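Local coordinates for family 88 glycosyl hydrolase (Bacteroides thetaiotaomicron, PDB 5NOA), which probably hydrolyses unsaturated uronic acid residues from oligosaccharides, such as those arising in the breakdown of plant arabinogalactan by gut bacteria, at residues Trp157-Leu162 and Gly230-Gly235; Ala201-Arg206 and Lys222-Arg227; Gly272-Ser277 and Ser290-Phe295; Pro285-Ser290 and Ile335-Pro340. All blocks are in the same frame, centred on the assembly; numbering follows the deposited sequence.

Contact 1 (Trp157-Leu162 and Gly230-Gly235); sequences WWADGL and GWVLAG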
loop_
_atom_site.group_PDB
_atom_site.type_symbol
_atom_site.label_atom_id
_atom_site.label_comp_id
_atom_site.label_asym_id
_atom_site.label_seq_id
_atom_site.Cartn_x
_atom_site.Cartn_y
_atom_site.Cartn_z
ATOM N N TRP A 157 5.279 11.515 -8.244
ATOM C CA TRP A 157 6.389 12.309 -7.741
ATOM C C TRP A 157 6.695 12.094 -6.256
ATOM O O TRP A 157 7.575 12.749 -5.704
ATOM C CB TRP A 157 6.176 13.816 -8.044
ATOM C CG TRP A 157 4.850 14.306 -7.570
ATOM C CD1 TRP A 157 3.693 14.396 -8.305
ATOM C CD2 TRP A 157 4.509 14.768 -6.251
ATOM N NE1 TRP A 157 2.674 14.828 -7.518
ATOM C CE2 TRP A 157 3.145 15.103 -6.268
ATOM C CE3 TRP A 157 5.233 14.970 -5.066
ATOM C CZ2 TRP A 157 2.487 15.571 -5.158
ATOM C CZ3 TRP A 157 4.582 15.456 -3.994
ATOM C CH2 TRP A 157 3.223 15.736 -4.026
ATOM N N TRP A 158 5.978 11.170 -5.635
ATOM C CA TRP A 158 6.233 10.806 -4.247
ATOM C C TRP A 158 6.023 9.299 -4.141
ATOM O O TRP A 158 5.244 8.708 -4.886
ATOM C CB TRP A 158 5.323 11.605 -3.288
ATOM C CG TRP A 158 3.872 11.170 -3.218
ATOM C CD1 TRP A 158 3.265 10.655 -2.122
ATOM C CD2 TRP A 158 2.866 11.193 -4.249
ATOM N NE1 TRP A 158 1.970 10.350 -2.387
ATOM C CE2 TRP A 158 1.683 10.671 -3.678
ATOM C CE3 TRP A 158 2.819 11.635 -5.583
ATOM C CZ2 TRP A 158 0.538 10.475 -4.394
ATOM C CZ3 TRP A 158 1.642 11.470 -6.299
ATOM C CH2 TRP A 158 0.524 10.869 -5.699
ATOM N N ALA A 159 6.749 8.683 -3.217
ATOM C CA ALA A 159 6.803 7.224 -3.176
ATOM C C ALA A 159 5.445 6.571 -2.977
ATOM O O ALA A 159 5.139 5.574 -3.615
ATOM C CB ALA A 159 7.802 6.744 -2.110
ATOM N N ASP A 160 4.651 7.138 -2.095
ATOM C CA ASP A 160 3.380 6.537 -1.740
ATOM C C ASP A 160 2.489 6.397 -2.956
ATOM O O ASP A 160 1.641 5.487 -3.027
ATOM C CB ASP A 160 2.562 7.326 -0.680
ATOM C CG ASP A 160 3.366 7.994 0.428
ATOM O OD1 ASP A 160 4.591 8.104 0.397
ATOM O OD2 ASP A 160 2.713 8.397 1.410
ATOM N N GLY A 161 2.623 7.338 -3.895
ATOM C CA GLY A 161 1.818 7.332 -5.093
ATOM C C GLY A 161 1.897 6.043 -5.879
ATOM O O GLY A 161 0.983 5.705 -6.635
ATOM N N LEU A 162 3.018 5.315 -5.761
ATOM C CA LEU A 162 3.154 4.051 -6.418
ATOM C C LEU A 162 2.127 3.040 -5.934
ATOM O O LEU A 162 1.513 2.335 -6.746
ATOM C CB LEU A 162 4.591 3.567 -6.310
ATOM C CG LEU A 162 5.621 4.487 -6.990
ATOM C CD1 LEU A 162 6.982 3.856 -6.909
ATOM C CD2 LEU A 162 5.279 4.832 -8.415
ATOM N N GLY A 230 7.258 0.932 2.321
ATOM C CA GLY A 230 6.175 -0.021 2.462
ATOM C C GLY A 230 5.151 0.114 1.362
ATOM O O GLY A 230 4.753 -0.875 0.755
ATOM N N TRP A 231 4.750 1.340 1.065
ATOM C CA TRP A 231 3.822 1.572 -0.018
ATOM C C TRP A 231 4.366 1.011 -1.315
ATOM O O TRP A 231 3.654 0.363 -2.097
ATOM C CB TRP A 231 3.547 3.056 -0.260
ATOM C CG TRP A 231 2.800 3.807 0.808
ATOM C CD1 TRP A 231 3.282 4.865 1.500
ATOM C CD2 TRP A 231 1.421 3.684 1.192
ATOM N NE1 TRP A 231 2.310 5.388 2.310
ATOM C CE2 TRP A 231 1.167 4.684 2.140
ATOM C CE3 TRP A 231 0.371 2.847 0.828
ATOM C CZ2 TRP A 231 -0.082 4.866 2.729
ATOM C CZ3 TRP A 231 -0.881 3.055 1.402
ATOM C CH2 TRP A 231 -1.077 4.043 2.359
ATOM N N VAL A 232 5.647 1.225 -1.578
ATOM C CA VAL A 232 6.221 0.811 -2.848
ATOM C C VAL A 232 6.269 -0.712 -2.954
ATOM O O VAL A 232 5.913 -1.289 -3.984
ATOM C CB VAL A 232 7.601 1.424 -3.101
ATOM C CG1 VAL A 232 8.140 0.961 -4.457
ATOM C CG2 VAL A 232 7.576 2.947 -3.041
ATOM N N LEU A 233 6.751 -1.377 -1.906
ATOM C CA LEU A 233 6.885 -2.826 -1.980
ATOM C C LEU A 233 5.506 -3.475 -2.136
ATOM O O LEU A 233 5.327 -4.408 -2.931
ATOM C CB LEU A 233 7.598 -3.384 -0.753
ATOM C CG LEU A 233 7.938 -4.860 -0.843
ATOM C CD1 LEU A 233 9.144 -5.059 -1.748
ATOM C CD2 LEU A 233 8.283 -5.434 0.535
ATOM N N ALA A 234 4.546 -3.009 -1.338
ATOM C CA ALA A 234 3.184 -3.525 -1.471
ATOM C C ALA A 234 2.558 -3.223 -2.824
ATOM O O ALA A 234 1.839 -4.044 -3.379
ATOM C CB ALA A 234 2.307 -2.955 -0.368
ATOM N N GLY A 235 2.852 -2.041 -3.353
ATOM C CA GLY A 235 2.367 -1.697 -4.668
ATOM C C GLY A 235 2.918 -2.553 -5.773
ATOM O O GLY A 235 2.191 -2.972 -6.672
#
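Asp160 lays its CB over the pyrrole half of the Trp231 indole, 3.6 Å from the centroid of the five-membered ring and 24° off its normal, a CH-pi contact. The meeting joins the first turn of helix 160-176 to helix 226-242, two of the helices of the alpha/alpha barrel, a six-hairpin fold, that houses family 88 enzymes. The Trp231 CG lies beside the backbone N and anti to the carbonyl carbon (chi1 -67°), a torsion that brings a face of the ring to Asp160. Beyond CB the carboxylate runs out past the CD1-NE1 side of the ring, its plane 24° from that of the indole, and Asp160 OD2 comes within 3.2 Å of Trp231 NE1. Trp231 also meets the rings of Tyr163 and Phe294, so the indole ties together three helices. A leucine in place of Trp231 would probably strip Asp160 CB of the surface it rests on and leave its carboxylate freer to turn.

Next to it the packing is aliphatic. Val232 CG2 meets Ala159 CB at 3.9 Å and, with CG1, also borders Leu162 CD1. The same CG2 is close to Ala159 O, a carbonyl that already accepts a hydrogen bond from Leu162 N. Leu162 runs alongside Val232, pointing the same way, and its CD1 lies 4.0 Å from Val232 CG1.

Contact 2 (Ala201-Arg206 and Lys222-Arg227); sequences AGLYYR and KDFWAR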
loop_
_atom_site.group_PDB
_atom_site.type_symbol
_atom_site.label_atom_id
_atom_site.label_comp_id
_atom_site.label_asym_id
_atom_site.label_seq_id
_atom_site.Cartn_x
_atom_site.Cartn_y
_atom_site.Cartn_z
ATOM N N ALA A 201 21.668 1.905 -2.245
ATOM C CA ALA A 201 20.980 1.395 -1.063
ATOM C C ALA A 201 19.888 0.395 -1.387
ATOM O O ALA A 201 19.472 -0.375 -0.535
ATOM C CB ALA A 201 20.382 2.528 -0.297
ATOM N N GLY A 202 19.350 0.479 -2.596
ATOM C CA GLY A 202 18.230 -0.376 -2.969
ATOM C C GLY A 202 16.904 -0.010 -2.331
ATOM O O GLY A 202 16.047 -0.853 -2.184
ATOM N N LEU A 203 16.716 1.272 -1.983
ATOM C CA LEU A 203 15.494 1.752 -1.336
ATOM C C LEU A 203 15.069 3.049 -2.013
ATOM O O LEU A 203 15.851 3.689 -2.716
ATOM C CB LEU A 203 15.783 2.012 0.156
ATOM C CG LEU A 203 16.073 0.794 1.031
ATOM C CD1 LEU A 203 16.448 1.229 2.421
ATOM C CD2 LEU A 203 14.935 -0.188 1.085
ATOM N N TYR A 204 13.797 3.393 -1.811
ATOM C CA TYR A 204 13.222 4.617 -2.322
ATOM C C TYR A 204 13.191 5.714 -1.267
ATOM O O TYR A 204 12.673 5.532 -0.162
ATOM C CB TYR A 204 11.769 4.383 -2.760
ATOM C CG TYR A 204 11.629 3.641 -4.068
ATOM C CD1 TYR A 204 11.707 2.249 -4.086
ATOM C CD2 TYR A 204 11.457 4.273 -5.266
ATOM C CE1 TYR A 204 11.617 1.525 -5.242
ATOM C CE2 TYR A 204 11.339 3.545 -6.457
ATOM C CZ TYR A 204 11.461 2.190 -6.422
ATOM O OH TYR A 204 11.362 1.454 -7.574
ATOM N N TYR A 205 13.645 6.886 -1.663
ATOM C CA TYR A 205 13.374 8.086 -0.896
ATOM C C TYR A 205 11.888 8.414 -0.974
ATOM O O TYR A 205 11.227 8.119 -1.956
ATOM C CB TYR A 205 14.217 9.249 -1.431
ATOM C CG TYR A 205 15.723 9.045 -1.215
ATOM C CD1 TYR A 205 16.283 9.119 0.056
ATOM C CD2 TYR A 205 16.567 8.765 -2.269
ATOM C CE1 TYR A 205 17.644 8.937 0.250
ATOM C CE2 TYR A 205 17.920 8.545 -2.089
ATOM C CZ TYR A 205 18.459 8.649 -0.830
ATOM O OH TYR A 205 19.806 8.425 -0.635
ATOM N N ARG A 206 11.411 9.118 0.028
ATOM C CA ARG A 206 9.997 9.429 0.043
ATOM C C ARG A 206 9.555 10.375 -1.093
ATOM O O ARG A 206 8.395 10.338 -1.511
ATOM C CB ARG A 206 9.541 9.912 1.392
ATOM C CG ARG A 206 10.015 11.279 1.744
ATOM C CD ARG A 206 9.976 11.486 3.234
ATOM N NE ARG A 206 8.658 11.617 3.780
ATOM C CZ ARG A 206 8.364 11.745 5.093
ATOM N NH1 ARG A 206 9.284 11.746 6.116
ATOM N NH2 ARG A 206 7.092 11.855 5.443
ATOM N N LYS A 222 21.641 7.641 5.280
ATOM C CA LYS A 222 20.590 7.896 4.298
ATOM C C LYS A 222 19.235 7.778 4.983
ATOM O O LYS A 222 19.046 6.834 5.762
ATOM C CB LYS A 222 20.705 6.955 3.115
ATOM C CG LYS A 222 21.981 7.121 2.319
ATOM C CD LYS A 222 22.042 6.206 1.123
ATOM C CE LYS A 222 23.204 6.552 0.210
ATOM N NZ LYS A 222 23.373 5.668 -0.954
ATOM N N ASP A 223 18.298 8.683 4.674
ATOM C CA ASP A 223 17.021 8.719 5.349
ATOM C C ASP A 223 15.928 8.194 4.426
ATOM O O ASP A 223 15.471 8.906 3.523
ATOM C CB ASP A 223 16.714 10.141 5.773
ATOM C CG ASP A 223 15.415 10.254 6.560
ATOM O OD1 ASP A 223 14.956 9.262 7.183
ATOM O OD2 ASP A 223 14.836 11.379 6.572
ATOM N N PHE A 224 15.508 6.957 4.664
ATOM C CA PHE A 224 14.440 6.298 3.902
ATOM C C PHE A 224 13.262 6.101 4.841
ATOM O O PHE A 224 13.381 5.449 5.866
ATOM C CB PHE A 224 14.916 4.958 3.357
ATOM C CG PHE A 224 16.025 5.089 2.367
ATOM C CD1 PHE A 224 15.775 5.575 1.099
ATOM C CD2 PHE A 224 17.339 4.703 2.673
ATOM C CE1 PHE A 224 16.773 5.686 0.144
ATOM C CE2 PHE A 224 18.339 4.817 1.706
ATOM C CZ PHE A 224 18.063 5.301 0.467
ATOM N N TRP A 225 12.103 6.624 4.473
ATOM C CA TRP A 225 10.925 6.547 5.333
ATOM C C TRP A 225 10.313 5.168 5.169
ATOM O O TRP A 225 9.953 4.742 4.062
ATOM C CB TRP A 225 9.940 7.584 4.880
ATOM C CG TRP A 225 8.717 7.735 5.695
ATOM C CD1 TRP A 225 8.560 7.506 7.021
ATOM C CD2 TRP A 225 7.469 8.229 5.238
ATOM N NE1 TRP A 225 7.283 7.794 7.416
ATOM C CE2 TRP A 225 6.610 8.301 6.357
ATOM C CE3 TRP A 225 7.000 8.636 4.013
ATOM C CZ2 TRP A 225 5.281 8.691 6.277
ATOM C CZ3 TRP A 225 5.664 9.054 3.925
ATOM C CH2 TRP A 225 4.852 9.095 5.059
ATOM N N ALA A 226 10.107 4.485 6.290
ATOM C CA ALA A 226 9.590 3.127 6.266
ATOM C C ALA A 226 8.227 3.055 5.615
ATOM O O ALA A 226 8.013 2.197 4.759
ATOM C CB ALA A 226 9.512 2.565 7.679
ATOM N N ARG A 227 7.268 3.894 5.999
ATOM C CA ARG A 227 5.967 3.776 5.354
ATOM C C ARG A 227 6.093 4.009 3.854
ATOM O O ARG A 227 5.444 3.317 3.089
ATOM C CB ARG A 227 4.895 4.670 5.974
ATOM C CG ARG A 227 3.567 4.454 5.255
ATOM C CD ARG A 227 2.314 4.917 5.996
ATOM N NE ARG A 227 2.208 6.360 6.195
ATOM C CZ ARG A 227 2.167 6.985 7.377
ATOM N NH1 ARG A 227 2.341 6.322 8.513
ATOM N NH2 ARG A 227 2.001 8.307 7.410
HETATM O O HOH W 1 10.545 6.489 1.725
HETATM O O HOH W 2 12.865 9.257 2.636
HETATM O O HOH W 3 12.159 10.364 5.260
#
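Phe224 carries the most surface in this contact, and its ring sits between Leu203 and Tyr205. Leu203 CB sits almost squarely over one face, 3.6 Å from the ring centroid, while CD1 of the same leucine reaches Phe224 CD2. From the other side comes Tyr205, in an offset stack with centroids 4.4 Å apart and planes at 26°; it is Phe224 CE1 that rides over the middle of the tyrosine ring. The edge of Phe224 at CD1 faces Tyr204 O, and Ala201 CB lies 3.7 Å from Phe224 CE2. Tyr205 OH lies over the aliphatic chain of Lys222, and both polar ends converge on Asp198, the tyrosine by a hydrogen bond and the lysine by a salt bridge. A serine in place of Tyr205 would probably take away the ring stacked on Phe224 CE1 and leave Asp198 without its phenolic partner.

These residues link the short two-stranded hairpin after helix 180-196 to the loop that opens helix 226-242 of the alpha/alpha barrel, with Trp225 at the N-cap position. There Arg206 lays its guanidinium flat on the indole, CZ 3.8 Å from the centroid of the six-membered ring, a cation-pi stack with planes at 20°. A bend at chi3 (-72°) folds the arginine back over the ring, and Trp225 NE1 is bonded to Gln339. Water fills the polar seam between the backbones: one molecule accepts from Arg206 N at 3.0 Å and donates to Asp223 O at 2.8 Å.

Contact 3 (Gly272-Ser277 and Ser290-Phe295); sequences GYWTRS and SGTAFF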
loop_
_atom_site.group_PDB
_atom_site.type_symbol
_atom_site.label_atom_id
_atom_site.label_comp_id
_atom_site.label_asym_id
_atom_site.label_seq_id
_atom_site.Cartn_x
_atom_site.Cartn_y
_atom_site.Cartn_z
ATOM N N GLY A 272 11.968 -6.909 15.034
ATOM C CA GLY A 272 11.024 -7.355 13.996
ATOM C C GLY A 272 10.307 -6.274 13.209
ATOM O O GLY A 272 9.803 -6.536 12.132
ATOM N N TYR A 273 10.299 -5.072 13.748
ATOM C CA TYR A 273 9.753 -3.909 13.059
ATOM C C TYR A 273 10.819 -3.177 12.268
ATOM O O TYR A 273 12.018 -3.451 12.418
ATOM C CB TYR A 273 9.020 -2.993 14.050
ATOM C CG TYR A 273 9.828 -2.498 15.208
ATOM C CD1 TYR A 273 10.755 -1.478 15.059
ATOM C CD2 TYR A 273 9.677 -3.041 16.465
ATOM C CE1 TYR A 273 11.484 -1.009 16.141
ATOM C CE2 TYR A 273 10.413 -2.591 17.530
ATOM C CZ TYR A 273 11.317 -1.555 17.368
ATOM O OH TYR A 273 12.060 -1.065 18.412
ATOM N N TRP A 274 10.362 -2.210 11.480
ATOM C CA TRP A 274 11.197 -1.229 10.839
ATOM C C TRP A 274 10.926 0.124 11.470
ATOM O O TRP A 274 9.785 0.485 11.688
ATOM C CB TRP A 274 10.931 -1.166 9.351
ATOM C CG TRP A 274 11.513 -2.318 8.585
ATOM C CD1 TRP A 274 12.622 -2.288 7.818
ATOM C CD2 TRP A 274 10.972 -3.642 8.452
ATOM N NE1 TRP A 274 12.822 -3.504 7.214
ATOM C CE2 TRP A 274 11.812 -4.342 7.574
ATOM C CE3 TRP A 274 9.852 -4.288 8.952
ATOM C CZ2 TRP A 274 11.575 -5.650 7.224
ATOM C CZ3 TRP A 274 9.616 -5.594 8.591
ATOM C CH2 TRP A 274 10.458 -6.240 7.725
ATOM N N THR A 275 11.984 0.857 11.739
ATOM C CA THR A 275 11.871 2.191 12.304
ATOM C C THR A 275 11.511 3.195 11.226
ATOM O O THR A 275 11.770 2.980 10.022
ATOM C CB THR A 275 13.166 2.589 13.039
ATOM O OG1 THR A 275 14.294 2.343 12.204
ATOM C CG2 THR A 275 13.341 1.804 14.304
ATOM N N ARG A 276 10.927 4.297 11.674
ATOM C CA ARG A 276 10.473 5.339 10.778
ATOM C C ARG A 276 11.535 5.793 9.784
ATOM O O ARG A 276 11.211 6.003 8.604
ATOM C CB ARG A 276 9.903 6.514 11.600
ATOM C CG ARG A 276 8.548 6.217 12.216
ATOM C CD ARG A 276 8.147 7.215 13.263
ATOM N NE ARG A 276 8.878 6.954 14.492
ATOM C CZ ARG A 276 8.887 7.771 15.543
ATOM N NH1 ARG A 276 8.213 8.923 15.514
ATOM N NH2 ARG A 276 9.544 7.446 16.621
ATOM N N SER A 277 12.795 5.964 10.215
ATOM C CA SER A 277 13.961 6.101 9.310
ATOM C C SER A 277 14.600 4.714 9.265
ATOM O O SER A 277 15.155 4.234 10.263
ATOM C CB SER A 277 14.944 7.150 9.812
ATOM O OG SER A 277 15.950 7.424 8.862
ATOM N N SER A 290 2.797 0.769 10.366
ATOM C CA SER A 290 2.340 0.808 8.982
ATOM C C SER A 290 3.389 0.338 7.988
ATOM O O SER A 290 3.082 -0.497 7.114
ATOM C CB SER A 290 1.769 2.180 8.609
ATOM O OG SER A 290 2.727 3.215 8.715
ATOM N N GLY A 291 4.610 0.845 8.101
ATOM C CA GLY A 291 5.700 0.325 7.227
ATOM C C GLY A 291 5.890 -1.154 7.406
ATOM O O GLY A 291 5.836 -1.918 6.457
ATOM N N THR A 292 6.061 -1.564 8.654
ATOM C CA THR A 292 6.236 -2.948 8.967
ATOM C C THR A 292 5.137 -3.815 8.363
ATOM O O THR A 292 5.411 -4.887 7.804
ATOM C CB THR A 292 6.267 -3.156 10.493
ATOM O OG1 THR A 292 7.317 -2.371 11.044
ATOM C CG2 THR A 292 6.458 -4.605 10.924
ATOM N N ALA A 293 3.890 -3.417 8.487
ATOM C CA ALA A 293 2.767 -4.207 7.950
ATOM C C ALA A 293 2.826 -4.315 6.434
ATOM O O ALA A 293 2.631 -5.366 5.867
ATOM C CB ALA A 293 1.432 -3.619 8.410
ATOM N N PHE A 294 3.088 -3.205 5.752
ATOM C CA PHE A 294 3.219 -3.254 4.301
ATOM C C PHE A 294 4.364 -4.174 3.899
ATOM O O PHE A 294 4.254 -4.876 2.902
ATOM C CB PHE A 294 3.426 -1.868 3.686
ATOM C CG PHE A 294 2.182 -1.008 3.597
ATOM C CD1 PHE A 294 1.043 -1.465 2.952
ATOM C CD2 PHE A 294 2.158 0.251 4.142
ATOM C CE1 PHE A 294 -0.111 -0.694 2.855
ATOM C CE2 PHE A 294 1.018 1.056 4.037
ATOM C CZ PHE A 294 -0.118 0.563 3.403
ATOM N N PHE A 295 5.483 -4.136 4.622
ATOM C CA PHE A 295 6.593 -5.028 4.306
ATOM C C PHE A 295 6.220 -6.486 4.542
ATOM O O PHE A 295 6.644 -7.359 3.784
ATOM C CB PHE A 295 7.839 -4.682 5.121
ATOM C CG PHE A 295 8.423 -3.312 4.842
ATOM C CD1 PHE A 295 8.559 -2.811 3.560
ATOM C CD2 PHE A 295 8.930 -2.566 5.880
ATOM C CE1 PHE A 295 9.145 -1.579 3.324
ATOM C CE2 PHE A 295 9.502 -1.332 5.648
ATOM C CZ PHE A 295 9.609 -0.827 4.371
HETATM O O HOH W 4 7.482 0.662 9.925
#
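Trp274 and Phe295 make the aromatic part of this contact, which presses the loop after helix 250-266 against helix 289-304. The phenylalanine turns its CD2-CE2 edge to one face of the indole, an edge-to-face pair with the planes at 57° and the centroid of Phe295 4.6 Å from that of the five-membered ring. The closest atoms are Trp274 CD2 and Phe295 CD2, 3.5 Å apart. Phe295 CB adds a CH-pi contact over the six-membered ring, so the benzyl group spans both halves of the indole. Leu233 of helix 226-242 also touches Phe295, and Val316 and Ala320 of helix 310-328 touch Trp274: the indole is wedged among helices of the alpha/alpha barrel.

Direct polar bonding centres on Thr292. Its hydroxyl, placed beside the backbone N and anti to the carbonyl carbon (chi1 -58°), accepts a hydrogen bond from Trp274 N at 3.1 Å along a nearly straight line of 171°. The same OG1 is bonded to Glu288 O one turn back, and it lies at the edge of the indole, near the ring plane. Thr292 CG2 meanwhile packs 3.9 Å from Trp274 CE3.

A water supplies the third kind of link, accepting from Thr292 N at 2.9 Å and lying the same distance from Trp274 O. Trp274 N is thus bonded to the helix and Trp274 O has a water within bonding distance; with NE1 bonded to Val264 O, burying the indole against Phe295 probably costs little in polar terms.

Contact 4 (Pro285-Ser290 and Ile335-Pro340); sequences PGPETS and IGYVQP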
loop_
_atom_site.group_PDB
_atom_site.type_symbol
_atom_site.label_atom_id
_atom_site.label_comp_id
_atom_site.label_asym_id
_atom_site.label_seq_id
_atom_site.Cartn_x
_atom_site.Cartn_y
_atom_site.Cartn_z
ATOM N N PRO A 285 12.999 6.734 17.130
ATOM C CA PRO A 285 13.141 5.374 17.674
ATOM C C PRO A 285 11.856 4.593 17.825
ATOM O O PRO A 285 10.762 5.147 17.838
ATOM C CB PRO A 285 13.770 5.630 19.067
ATOM C CG PRO A 285 13.242 6.979 19.431
ATOM C CD PRO A 285 13.308 7.747 18.152
ATOM N N GLY A 286 12.045 3.311 18.029
ATOM C CA GLY A 286 11.013 2.440 18.489
ATOM C C GLY A 286 10.101 1.925 17.398
ATOM O O GLY A 286 10.273 2.195 16.179
ATOM N N PRO A 287 9.102 1.120 17.800
ATOM C CA PRO A 287 8.234 0.473 16.850
ATOM C C PRO A 287 7.430 1.427 15.951
ATOM O O PRO A 287 7.020 2.506 16.339
ATOM C CB PRO A 287 7.232 -0.259 17.731
ATOM C CG PRO A 287 7.592 -0.068 19.091
ATOM C CD PRO A 287 8.772 0.783 19.195
ATOM N N GLU A 288 7.147 0.959 14.745
ATOM C CA GLU A 288 6.145 1.605 13.904
ATOM C C GLU A 288 5.461 0.509 13.114
ATOM O O GLU A 288 6.126 -0.424 12.654
ATOM C CB GLU A 288 6.752 2.684 13.027
ATOM C CG GLU A 288 5.715 3.654 12.435
ATOM C CD GLU A 288 4.918 3.142 11.255
ATOM O OE1 GLU A 288 5.541 2.561 10.347
ATOM O OE2 GLU A 288 3.663 3.408 11.204
ATOM N N THR A 289 4.148 0.632 12.938
ATOM C CA THR A 289 3.352 -0.458 12.390
ATOM C C THR A 289 3.094 -0.404 10.913
ATOM O O THR A 289 3.039 -1.453 10.267
ATOM C CB THR A 289 2.057 -0.554 13.168
ATOM O OG1 THR A 289 2.367 -0.886 14.516
ATOM C CG2 THR A 289 1.054 -1.556 12.611
ATOM N N SER A 290 2.797 0.769 10.366
ATOM C CA SER A 290 2.340 0.808 8.982
ATOM C C SER A 290 3.389 0.338 7.988
ATOM O O SER A 290 3.082 -0.497 7.114
ATOM C CB SER A 290 1.769 2.180 8.609
ATOM O OG SER A 290 2.727 3.215 8.715
ATOM N N ILE A 335 -5.322 -1.580 16.132
ATOM C CA ILE A 335 -3.946 -1.666 15.630
ATOM C C ILE A 335 -3.205 -0.420 16.046
ATOM O O ILE A 335 -3.484 0.664 15.576
ATOM C CB ILE A 335 -3.936 -1.782 14.101
ATOM C CG1 ILE A 335 -4.739 -3.011 13.632
ATOM C CG2 ILE A 335 -2.507 -1.800 13.562
ATOM C CD1 ILE A 335 -4.331 -4.300 14.317
ATOM N N GLY A 336 -2.224 -0.585 16.937
ATOM C CA GLY A 336 -1.459 0.530 17.458
ATOM C C GLY A 336 -0.109 0.748 16.830
ATOM O O GLY A 336 0.263 0.046 15.896
ATOM N N TYR A 337 0.629 1.726 17.361
ATOM C CA TYR A 337 1.950 2.138 16.899
ATOM C C TYR A 337 1.955 2.571 15.433
ATOM O O TYR A 337 2.988 2.481 14.761
ATOM C CB TYR A 337 3.034 1.100 17.198
ATOM C CG TYR A 337 3.360 0.915 18.642
ATOM C CD1 TYR A 337 4.184 1.810 19.303
ATOM C CD2 TYR A 337 2.899 -0.177 19.319
ATOM C CE1 TYR A 337 4.541 1.631 20.609
ATOM C CE2 TYR A 337 3.231 -0.369 20.656
ATOM C CZ TYR A 337 4.066 0.526 21.319
ATOM O OH TYR A 337 4.406 0.311 22.605
ATOM N N VAL A 338 0.842 3.116 14.959
ATOM C CA VAL A 338 0.801 3.636 13.613
ATOM C C VAL A 338 1.310 5.083 13.606
ATOM O O VAL A 338 0.788 5.936 14.314
ATOM C CB VAL A 338 -0.595 3.555 13.006
ATOM C CG1 VAL A 338 -0.626 4.158 11.598
ATOM C CG2 VAL A 338 -1.085 2.124 12.995
ATOM N N GLN A 339 2.335 5.378 12.818
ATOM C CA GLN A 339 2.830 6.763 12.716
ATOM C C GLN A 339 1.698 7.646 12.154
ATOM O O GLN A 339 1.219 7.397 11.068
ATOM C CB GLN A 339 4.016 6.829 11.793
ATOM C CG GLN A 339 4.618 8.220 11.609
ATOM C CD GLN A 339 5.815 8.197 10.664
ATOM O OE1 GLN A 339 5.982 7.293 9.874
ATOM N NE2 GLN A 339 6.658 9.187 10.779
ATOM N N PRO A 340 1.275 8.687 12.905
ATOM C CA PRO A 340 0.140 9.490 12.476
ATOM C C PRO A 340 0.474 10.479 11.365
ATOM O O PRO A 340 1.603 10.957 11.292
ATOM C CB PRO A 340 -0.226 10.250 13.751
ATOM C CG PRO A 340 0.976 10.272 14.568
ATOM C CD PRO A 340 1.745 9.045 14.263
HETATM O O HOH W 5 7.011 4.744 8.938
#
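The Tyr337 ring receives Pro287 on one face, with CG offset toward the rim and 4.1 Å from the ring centroid, a CH-pi contact; Tyr323 of helix 310-328 packs against both residues. The second flat group is the carboxylate of Glu288, the N-cap of helix 289-304 in the alpha/alpha barrel. Its OE2 is gripped by three donors from different directions. Ser290 OG reaches it at 2.7 Å on the syn side, Gln339 N at 2.9 Å on the anti side by an almost straight bond (175°), and Ser290 N from above the carboxylate plane. One oxygen therefore caps the helix start and fastens the loop Ile335-Pro340 to it, while OE1 accepts a hydrogen bond from Gly291 N. With CG anti to the backbone N (chi1 -163°) and a bend at chi2, the Glu288 carboxylate doubles back to the helix end. The third flat group, the amide of Gln339, is inclined by 48° to that carboxylate; its OE1 accepts from a water 2.9 Å away that also bonds weakly to Glu288 OE1, and its NE2 is bonded to Glu343.

Thr289 completes the seam. Its N donates to Tyr337 O at 2.8 Å from well above the carbonyl plane, whereas its hydroxyl OG1 donates to Gly336 O at 2.7 Å within that carbonyl's plane. The remaining branch of the threonine turns apolar: Thr289 CG2 rests 3.7 Å from Ile335 CG2.

The four contacts form a series, each touching the next. The centres of contacts 1 and 2 are about 11 Å apart, those of contacts 2 and 3 about 12 Å, and those of contacts 3 and 4 about 8 Å. Along the sequence contact 2 falls between the two segments of contact 1; contacts 3 and 4 follow, their segments interleaved and Ser290 common to both. Helix 226-242 serves contacts 1 and 2, and helix 289-304 serves contacts 3 and 4. The two helices meet where Trp231 packs on Phe294, while Asp223 with Ser277 and Trp225 with Gln339 join the loops. The contacts thereby tie loops and helices distant in sequence into one connected stretch of packing that runs from near the chain's centre outward.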